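Local atomic coordinates of protein-arginine-phosphatase (Geobacillus stearothermophilus, PDB entry 4PIC), a protein that removes phosphate from phosphoarginine residues in proteins, probably counteracting the arginine kinase McsB, and shows almost no activity against phosphotyrosine peptides. Residues S16-A21 / K51-E56; E24-P29 / R139-L144; A36-A41 / D88-R93. One frame throughout, in Å; residues are numbered along the deposited sequence.

In the fold
All three contacts are apolar, with no hydrogen bond between their segments, yet they sit in different places around the parallel sheet of the low molecular weight phosphatase fold. Interactions 1 and 2 share helix 15-25: its first half meets helix 48-56 in a buried contact, while its C-terminal end and the following loop lean on helix 123-150 in a partly buried one, where a lysine brings a charged end. Interaction 3, also buried, joins the residue just after strand 31-37 to helix 84-93, lies next to the second subunit, and is about 24 Å from interaction 2, centre to centre. Interactions 1 and 3 approach the catalytic loop; interaction 2 lies away from it.

Interaction 1: S16-A21 / K51-E56; sequences SPMAAA and KMVLKE
Helices 15-25 and 48-56 run nearly parallel here, their local axes 10.6 Å apart and inclined by 21°, with Met18 and Leu54 nearest in register. The pair belongs to the low molecular weight phosphatase fold, in which helix 15-25 directly follows the phosphate-binding loop. Leu54 points at the opposite helix and packs against Met18 and Ala21, three residues apart on its face. Its CD1 lies 3.8 Å from CB of Ala21 and 4.1 Å from CG of Met18, while CD2 approaches the same alanine methyl at 4.2 Å. Because CG of Leu54 stands anti to its carbonyl carbon (chi1 -70°) and chi2 is extended, both methyls are carried across to helix 15-25. An alanine here is likely to open a gap between the helices, since it takes away the methyls that meet Ala21 CB and Met18 CG. Met18, a selenomethionine, reaches past this leucine toward Val53, and Ala129 and Leu133 of helix 123-150 pack against it too. Its side chain comes within about 4 Å of that of Arg15, an active-site residue by similarity, which puts the contact close to the catalytic loop. The chain is extended through chi2 and then bends at chi3 (-67°), turning the terminal methyl aside, and the selenium makes the touch: SE of Met18 rests 3.6 Å from CG2 of Val53.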
loop_
_atom_site.group_PDB
_atom_site.type_symbol
_atom_site.label_atom_id
_atom_site.label_comp_id
_atom_site.label_asym_id
_atom_site.label_seq_id
_atom_site.Cartn_x
_atom_site.Cartn_y
_atom_site.Cartn_z
ATOM N N SER A 16 12.212 -2.027 6.927
ATOM C CA SER A 16 12.039 -1.023 7.984
ATOM C C SER A 16 12.389 -1.520 9.395
ATOM O O SER A 16 12.944 -0.754 10.172
ATOM C CB SER A 16 10.681 -0.294 7.923
ATOM O OG SER A 16 9.575 -1.169 8.048
ATOM N N PRO A 17 12.107 -2.796 9.722
ATOM C CA PRO A 17 12.583 -3.258 11.034
ATOM C C PRO A 17 14.100 -3.319 11.129
ATOM O O PRO A 17 14.664 -3.083 12.207
ATOM C CB PRO A 17 11.987 -4.662 11.156
ATOM C CG PRO A 17 10.771 -4.615 10.281
ATOM C CD PRO A 17 11.173 -3.765 9.117
HETATM N N MSE A 18 14.778 -3.604 10.023
HETATM C CA MSE A 18 16.232 -3.575 10.052
HETATM C C MSE A 18 16.742 -2.154 10.286
HETATM O O MSE A 18 17.649 -1.932 11.092
HETATM C CB MSE A 18 16.833 -4.150 8.769
HETATM C CG MSE A 18 16.730 -5.673 8.688
HETATM SE SE MSE A 18 17.809 -6.494 7.280
HETATM C CE MSE A 18 16.863 -5.771 5.732
ATOM N N ALA A 19 16.171 -1.192 9.576
ATOM C CA ALA A 19 16.522 0.204 9.759
ATOM C C ALA A 19 16.316 0.621 11.201
ATOM O O ALA A 19 17.205 1.235 11.806
ATOM C CB ALA A 19 15.691 1.076 8.820
ATOM N N ALA A 20 15.155 0.298 11.757
ATOM C CA ALA A 20 14.839 0.675 13.127
ATOM C C ALA A 20 15.805 0.022 14.102
ATOM O O ALA A 20 16.283 0.679 15.026
ATOM C CB ALA A 20 13.389 0.315 13.471
ATOM N N ALA A 21 16.112 -1.249 13.889
ATOM C CA ALA A 21 17.015 -1.947 14.797
ATOM C C ALA A 21 18.419 -1.361 14.764
ATOM O O ALA A 21 19.064 -1.224 15.806
ATOM C CB ALA A 21 17.056 -3.433 14.495
ATOM N N LYS A 51 16.243 -11.171 10.846
ATOM C CA LYS A 51 16.782 -11.492 12.163
ATOM C C LYS A 51 18.197 -12.030 12.073
ATOM O O LYS A 51 19.054 -11.667 12.871
ATOM C CB LYS A 51 15.908 -12.514 12.878
ATOM C CG LYS A 51 14.572 -11.985 13.356
ATOM C CD LYS A 51 13.989 -13.003 14.318
ATOM C CE LYS A 51 12.574 -12.687 14.711
ATOM N NZ LYS A 51 12.096 -13.693 15.709
HETATM N N MSE A 52 18.457 -12.881 11.097
HETATM C CA MSE A 52 19.783 -13.461 10.959
HETATM C C MSE A 52 20.849 -12.431 10.641
HETATM O O MSE A 52 21.896 -12.411 11.281
HETATM C CB MSE A 52 19.782 -14.546 9.893
HETATM C CG MSE A 52 19.211 -15.864 10.371
HETATM SE SE MSE A 52 18.924 -17.100 8.903
HETATM C CE MSE A 52 18.387 -18.649 9.916
ATOM N N VAL A 53 20.605 -11.568 9.664
ATOM C CA VAL A 53 21.632 -10.589 9.317
ATOM C C VAL A 53 21.807 -9.531 10.411
ATOM O O VAL A 53 22.917 -9.015 10.618
ATOM C CB VAL A 53 21.441 -9.964 7.915
ATOM C CG1 VAL A 53 21.345 -11.070 6.861
ATOM C CG2 VAL A 53 20.200 -9.108 7.884
ATOM N N LEU A 54 20.743 -9.248 11.162
ATOM C CA LEU A 54 20.903 -8.396 12.343
ATOM C C LEU A 54 21.748 -9.098 13.403
ATOM O O LEU A 54 22.614 -8.479 14.019
ATOM C CB LEU A 54 19.557 -7.948 12.919
ATOM C CG LEU A 54 18.803 -6.938 12.048
ATOM C CD1 LEU A 54 17.401 -6.737 12.592
ATOM C CD2 LEU A 54 19.549 -5.596 11.964
ATOM N N LYS A 55 21.517 -10.388 13.598
ATOM C CA LYS A 55 22.290 -11.165 14.567
ATOM C C LYS A 55 23.787 -11.124 14.239
ATOM O O LYS A 55 24.629 -11.087 15.147
ATOM C CB LYS A 55 21.787 -12.615 14.602
ATOM C CG LYS A 55 22.353 -13.454 15.744
ATOM C CD LYS A 55 21.969 -14.921 15.580
ATOM C CE LYS A 55 22.177 -15.697 16.873
ATOM N NZ LYS A 55 21.115 -15.395 17.879
ATOM N N GLU A 56 24.124 -11.095 12.951
ATOM C CA GLU A 56 25.524 -11.056 12.527
ATOM C C GLU A 56 26.225 -9.791 13.012
ATOM O O GLU A 56 27.452 -9.757 13.163
ATOM C CB GLU A 56 25.636 -11.133 11.004
ATOM C CG GLU A 56 25.115 -12.420 10.413
ATOM C CD GLU A 56 25.039 -12.397 8.897
ATOM O OE1 GLU A 56 25.471 -11.401 8.271
ATOM O OE2 GLU A 56 24.553 -13.396 8.330
#

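Interaction 2: E24-P29 / R139-L144; sequences ENKQLP and RLAEKL
Leu28 and Lys26 close over the methyl of Ala141 from the end of helix 15-25 and the loop after it. CD1 of Leu28 comes to 3.7 Å from CB of Ala141 and also lies against its CA at 3.9 Å, so one leucine methyl rests on the helix surface at its small residue. Chi2 of Leu28 is extended (176°), which carries that methyl outward to Ala141. Lys26 contributes its aliphatic part: CD is 3.8 Å and CE 4.0 Å from the same CB of Ala141. The lysine chain runs straight to CE before bending at chi4 (-67°), and NZ forms a salt bridge with Asp138, on the same long helix.

Between the two, Gln27 has a positive phi and is the first residue to leave helical backbone angles. Its side chain folds back, and NE2 gives a hydrogen bond of 3.1 Å to the backbone O of Glu24. Gln27 N binds that oxygen as well, from the opposite face of the carbonyl plane, so the oxygen is held by two donors. This is a helix terminus packed on helix 123-150, the long C-terminal helix of the low molecular weight phosphatase fold.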
loop_
_atom_site.group_PDB
_atom_site.type_symbol
_atom_site.label_atom_id
_atom_site.label_comp_id
_atom_site.label_asym_id
_atom_site.label_seq_id
_atom_site.Cartn_x
_atom_site.Cartn_y
_atom_site.Cartn_z
ATOM N N GLU A 24 18.269 2.069 16.572
ATOM C CA GLU A 24 18.004 1.907 17.995
ATOM C C GLU A 24 19.229 1.353 18.710
ATOM O O GLU A 24 19.523 1.740 19.847
ATOM C CB GLU A 24 16.783 0.997 18.207
ATOM C CG GLU A 24 16.446 0.693 19.664
ATOM C CD GLU A 24 15.920 1.896 20.433
ATOM O OE1 GLU A 24 15.606 2.935 19.809
ATOM O OE2 GLU A 24 15.822 1.800 21.677
ATOM N N ASN A 25 19.969 0.482 18.032
ATOM C CA ASN A 25 21.176 -0.097 18.625
ATOM C C ASN A 25 22.206 0.954 19.023
ATOM O O ASN A 25 23.008 0.726 19.928
ATOM C CB ASN A 25 21.829 -1.106 17.680
ATOM C CG ASN A 25 22.742 -2.071 18.408
ATOM O OD1 ASN A 25 22.376 -2.627 19.444
ATOM N ND2 ASN A 25 23.930 -2.275 17.868
ATOM N N LYS A 26 22.195 2.097 18.347
ATOM C CA LYS A 26 23.148 3.164 18.665
ATOM C C LYS A 26 22.819 3.891 19.964
ATOM O O LYS A 26 23.685 4.570 20.527
ATOM C CB LYS A 26 23.221 4.180 17.531
ATOM C CG LYS A 26 23.761 3.626 16.220
ATOM C CD LYS A 26 23.709 4.692 15.135
ATOM C CE LYS A 26 24.430 4.235 13.883
ATOM N NZ LYS A 26 25.900 4.113 14.125
ATOM N N GLN A 27 21.572 3.790 20.416
ATOM C CA GLN A 27 21.140 4.422 21.666
ATOM C C GLN A 27 21.506 5.904 21.700
ATOM O O GLN A 27 22.113 6.405 22.664
ATOM C CB GLN A 27 21.740 3.686 22.866
ATOM C CG GLN A 27 21.125 2.311 23.083
ATOM C CD GLN A 27 19.709 2.397 23.614
ATOM O OE1 GLN A 27 19.478 2.913 24.709
ATOM N NE2 GLN A 27 18.751 1.896 22.840
ATOM N N LEU A 28 21.166 6.607 20.627
ATOM C CA LEU A 28 21.486 8.025 20.543
ATOM C C LEU A 28 20.590 8.814 21.491
ATOM O O LEU A 28 19.370 8.699 21.434
ATOM C CB LEU A 28 21.282 8.538 19.118
ATOM C CG LEU A 28 21.994 7.844 17.963
ATOM C CD1 LEU A 28 21.550 8.490 16.650
ATOM C CD2 LEU A 28 23.505 7.907 18.123
ATOM N N PRO A 29 21.196 9.625 22.373
ATOM C CA PRO A 29 20.384 10.486 23.242
ATOM C C PRO A 29 19.465 11.386 22.419
ATOM O O PRO A 29 19.884 11.893 21.382
ATOM C CB PRO A 29 21.438 11.337 23.968
ATOM C CG PRO A 29 22.661 10.493 23.969
ATOM C CD PRO A 29 22.638 9.719 22.676
ATOM N N ARG A 139 25.335 7.694 8.760
ATOM C CA ARG A 139 25.284 9.088 8.314
ATOM C C ARG A 139 24.132 9.823 8.978
ATOM O O ARG A 139 24.251 10.999 9.320
ATOM C CB ARG A 139 25.128 9.197 6.796
ATOM C CG ARG A 139 26.038 8.298 5.987
ATOM C CD ARG A 139 27.297 8.963 5.480
ATOM N NE ARG A 139 27.995 8.057 4.567
ATOM C CZ ARG A 139 29.315 7.967 4.454
ATOM N NH1 ARG A 139 30.100 8.736 5.195
ATOM N NH2 ARG A 139 29.851 7.108 3.596
ATOM N N LEU A 140 23.009 9.138 9.154
ATOM C CA LEU A 140 21.874 9.722 9.853
ATOM C C LEU A 140 22.237 10.100 11.285
ATOM O O LEU A 140 21.925 11.210 11.737
ATOM C CB LEU A 140 20.712 8.732 9.861
ATOM C CG LEU A 140 19.479 9.172 10.641
ATOM C CD1 LEU A 140 18.887 10.380 9.966
ATOM C CD2 LEU A 140 18.464 8.043 10.663
ATOM N N ALA A 141 22.909 9.189 11.987
ATOM C CA ALA A 141 23.344 9.458 13.357
ATOM C C ALA A 141 24.223 10.700 13.412
ATOM O O ALA A 141 24.029 11.583 14.254
ATOM C CB ALA A 141 24.083 8.264 13.925
ATOM N N GLU A 142 25.185 10.767 12.502
ATOM C CA GLU A 142 26.086 11.912 12.444
ATOM C C GLU A 142 25.339 13.206 12.169
ATOM O O GLU A 142 25.627 14.242 12.775
ATOM C CB GLU A 142 27.164 11.692 11.387
ATOM C CG GLU A 142 28.105 10.547 11.703
ATOM C CD GLU A 142 29.176 10.367 10.647
ATOM O OE1 GLU A 142 28.866 10.544 9.446
ATOM O OE2 GLU A 142 30.326 10.050 11.021
ATOM N N LYS A 143 24.376 13.146 11.258
ATOM C CA LYS A 143 23.579 14.316 10.901
ATOM C C LYS A 143 22.782 14.822 12.100
ATOM O O LYS A 143 22.806 16.016 12.407
ATOM C CB LYS A 143 22.652 13.990 9.726
ATOM C CG LYS A 143 21.797 15.160 9.249
ATOM C CD LYS A 143 20.841 14.720 8.143
ATOM C CE LYS A 143 19.858 15.821 7.774
ATOM N NZ LYS A 143 20.475 16.904 6.964
ATOM N N LEU A 144 22.098 13.926 12.800
ATOM C CA LEU A 144 21.264 14.337 13.930
ATOM C C LEU A 144 22.115 14.877 15.075
ATOM O O LEU A 144 21.811 15.927 15.648
ATOM C CB LEU A 144 20.406 13.178 14.444
ATOM C CG LEU A 144 19.463 12.495 13.451
ATOM C CD1 LEU A 144 18.604 11.456 14.151
ATOM C CD2 LEU A 144 18.601 13.504 12.731
#

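Interaction 3: A36-A41 / D88-R93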
loop_
_atom_site.group_PDB
_atom_site.type_symbol
_atom_site.label_atom_id
_atom_site.label_comp_id
_atom_site.label_asym_id
_atom_site.label_seq_id
_atom_site.Cartn_x
_atom_site.Cartn_y
_atom_site.Cartn_z
ATOM N N ALA A 36 6.843 1.152 10.827
ATOM C CA ALA A 36 5.508 0.703 10.481
ATOM C C ALA A 36 5.471 0.394 9.001
ATOM O O ALA A 36 6.408 0.719 8.261
ATOM C CB ALA A 36 4.485 1.754 10.848
ATOM N N GLY A 37 4.399 -0.269 8.579
ATOM C CA GLY A 37 4.236 -0.651 7.189
ATOM C C GLY A 37 2.984 -0.075 6.558
ATOM O O GLY A 37 1.939 0.030 7.202
ATOM N N VAL A 38 3.100 0.334 5.303
ATOM C CA VAL A 38 1.957 0.873 4.567
ATOM C C VAL A 38 0.787 -0.122 4.455
ATOM O O VAL A 38 -0.366 0.283 4.413
ATOM C CB VAL A 38 2.421 1.339 3.166
ATOM C CG1 VAL A 38 1.251 1.564 2.242
ATOM C CG2 VAL A 38 3.285 2.603 3.291
ATOM N N PHE A 39 1.084 -1.415 4.471
ATOM C CA PHE A 39 0.045 -2.437 4.323
ATOM C C PHE A 39 0.560 -3.658 5.065
ATOM O O PHE A 39 1.162 -4.558 4.467
ATOM C CB PHE A 39 -0.170 -2.730 2.835
ATOM C CG PHE A 39 -1.455 -3.472 2.496
ATOM C CD1 PHE A 39 -2.638 -3.242 3.187
ATOM C CD2 PHE A 39 -1.466 -4.359 1.443
ATOM C CE1 PHE A 39 -3.803 -3.908 2.830
ATOM C CE2 PHE A 39 -2.619 -5.019 1.079
ATOM C CZ PHE A 39 -3.787 -4.797 1.785
ATOM N N ALA A 40 0.343 -3.679 6.379
ATOM C CA ALA A 40 1.007 -4.650 7.241
ATOM C C ALA A 40 0.070 -5.234 8.274
ATOM O O ALA A 40 -0.859 -4.561 8.746
ATOM C CB ALA A 40 2.195 -3.976 7.940
ATOM N N ALA A 41 0.334 -6.488 8.630
ATOM C CA ALA A 41 -0.337 -7.126 9.754
ATOM C C ALA A 41 0.225 -6.592 11.072
ATOM O O ALA A 41 1.320 -6.013 11.115
ATOM C CB ALA A 41 -0.167 -8.620 9.679
ATOM N N ASP A 88 6.091 8.121 -1.903
ATOM C CA ASP A 88 4.967 8.620 -2.685
ATOM C C ASP A 88 3.632 8.134 -2.122
ATOM O O ASP A 88 2.685 8.900 -2.024
ATOM C CB ASP A 88 5.103 8.219 -4.154
ATOM C CG ASP A 88 6.239 8.936 -4.858
ATOM O OD1 ASP A 88 6.694 9.989 -4.367
ATOM O OD2 ASP A 88 6.669 8.431 -5.914
HETATM N N MSE A 89 3.561 6.865 -1.730
HETATM C CA MSE A 89 2.340 6.363 -1.113
HETATM C C MSE A 89 2.002 7.081 0.181
HETATM O O MSE A 89 0.843 7.439 0.417
HETATM C CB MSE A 89 2.425 4.857 -0.854
HETATM C CG MSE A 89 2.486 4.002 -2.106
HETATM SE SE MSE A 89 2.374 2.116 -1.725
HETATM C CE MSE A 89 0.508 2.062 -1.228
ATOM N N ILE A 90 3.011 7.302 1.021
ATOM C CA ILE A 90 2.789 7.962 2.301
ATOM C C ILE A 90 2.241 9.372 2.121
ATOM O O ILE A 90 1.281 9.757 2.782
ATOM C CB ILE A 90 4.081 8.016 3.129
ATOM C CG1 ILE A 90 4.484 6.593 3.510
ATOM C CG2 ILE A 90 3.890 8.876 4.377
ATOM C CD1 ILE A 90 5.938 6.494 3.910
ATOM N N VAL A 91 2.832 10.118 1.192
ATOM C CA VAL A 91 2.451 11.511 0.967
ATOM C C VAL A 91 1.072 11.618 0.313
ATOM O O VAL A 91 0.299 12.525 0.609
ATOM C CB VAL A 91 3.522 12.246 0.136
ATOM C CG1 VAL A 91 3.040 13.621 -0.279
ATOM C CG2 VAL A 91 4.820 12.344 0.940
ATOM N N GLU A 92 0.742 10.666 -0.550
ATOM C CA GLU A 92 -0.576 10.666 -1.171
ATOM C C GLU A 92 -1.649 10.333 -0.133
ATOM O O GLU A 92 -2.712 10.950 -0.120
ATOM C CB GLU A 92 -0.626 9.687 -2.348
ATOM C CG GLU A 92 -1.932 9.711 -3.138
ATOM C CD GLU A 92 -1.801 9.017 -4.485
ATOM O OE1 GLU A 92 -2.491 7.997 -4.705
ATOM O OE2 GLU A 92 -1.008 9.501 -5.327
ATOM N N ARG A 93 -1.361 9.368 0.742
ATOM C CA ARG A 93 -2.312 8.945 1.771
ATOM C C ARG A 93 -2.421 9.949 2.909
ATOM O O ARG A 93 -3.515 10.199 3.428
ATOM C CB ARG A 93 -1.904 7.576 2.323
ATOM C CG ARG A 93 -2.687 7.123 3.538
ATOM C CD ARG A 93 -4.136 6.770 3.179
ATOM N NE ARG A 93 -4.836 6.255 4.348
ATOM C CZ ARG A 93 -5.385 7.010 5.291
ATOM N NH1 ARG A 93 -5.330 8.335 5.205
ATOM N NH2 ARG A 93 -5.992 6.443 6.322
#
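Strand 31-37 ends at Gly37, and the loop that follows passes the last turns of helix 84-93, bringing the CA atoms of Val38 and Ile90 to 7.5 Å. In the low molecular weight phosphatase fold this strand is an outermost one of the parallel sheet, beside strand 3-9, which leads into the catalytic loop. Val38 is hydrogen-bonded through its backbone to Cys9, the nucleophile, and its side chain is about 5 Å from that of Thr10, a substrate-binding residue by similarity. The contact therefore lies close to the start of that loop.

Val38 points at the helix and divides its two methyls between neighbouring residues. With chi1 at 165°, CG1 lies anti to the backbone N and faces Met89, while CG2 is directed to Ile90. Ile90 sets off to one side of the strand end, but its longer branch swings inward, and CG1 of Ile90 comes within 4.2 Å of CG2 of Val38. Val8 of strand 3-9 packs against both residues, joining them to the sheet. The second subunit is also close: Phe39 of that subunit packs on both Val38 and Arg93, so this region also faces the dimer interface.

Met89, a selenomethionine, approaches from the helix with its chain extended to the selenium and then bent at chi3 (72°). SE stays 4.2 Å from CG1 of Val38, while the terminal methyl makes the closer touch, CE of Met89 to CG1 of Val38 at 3.6 Å.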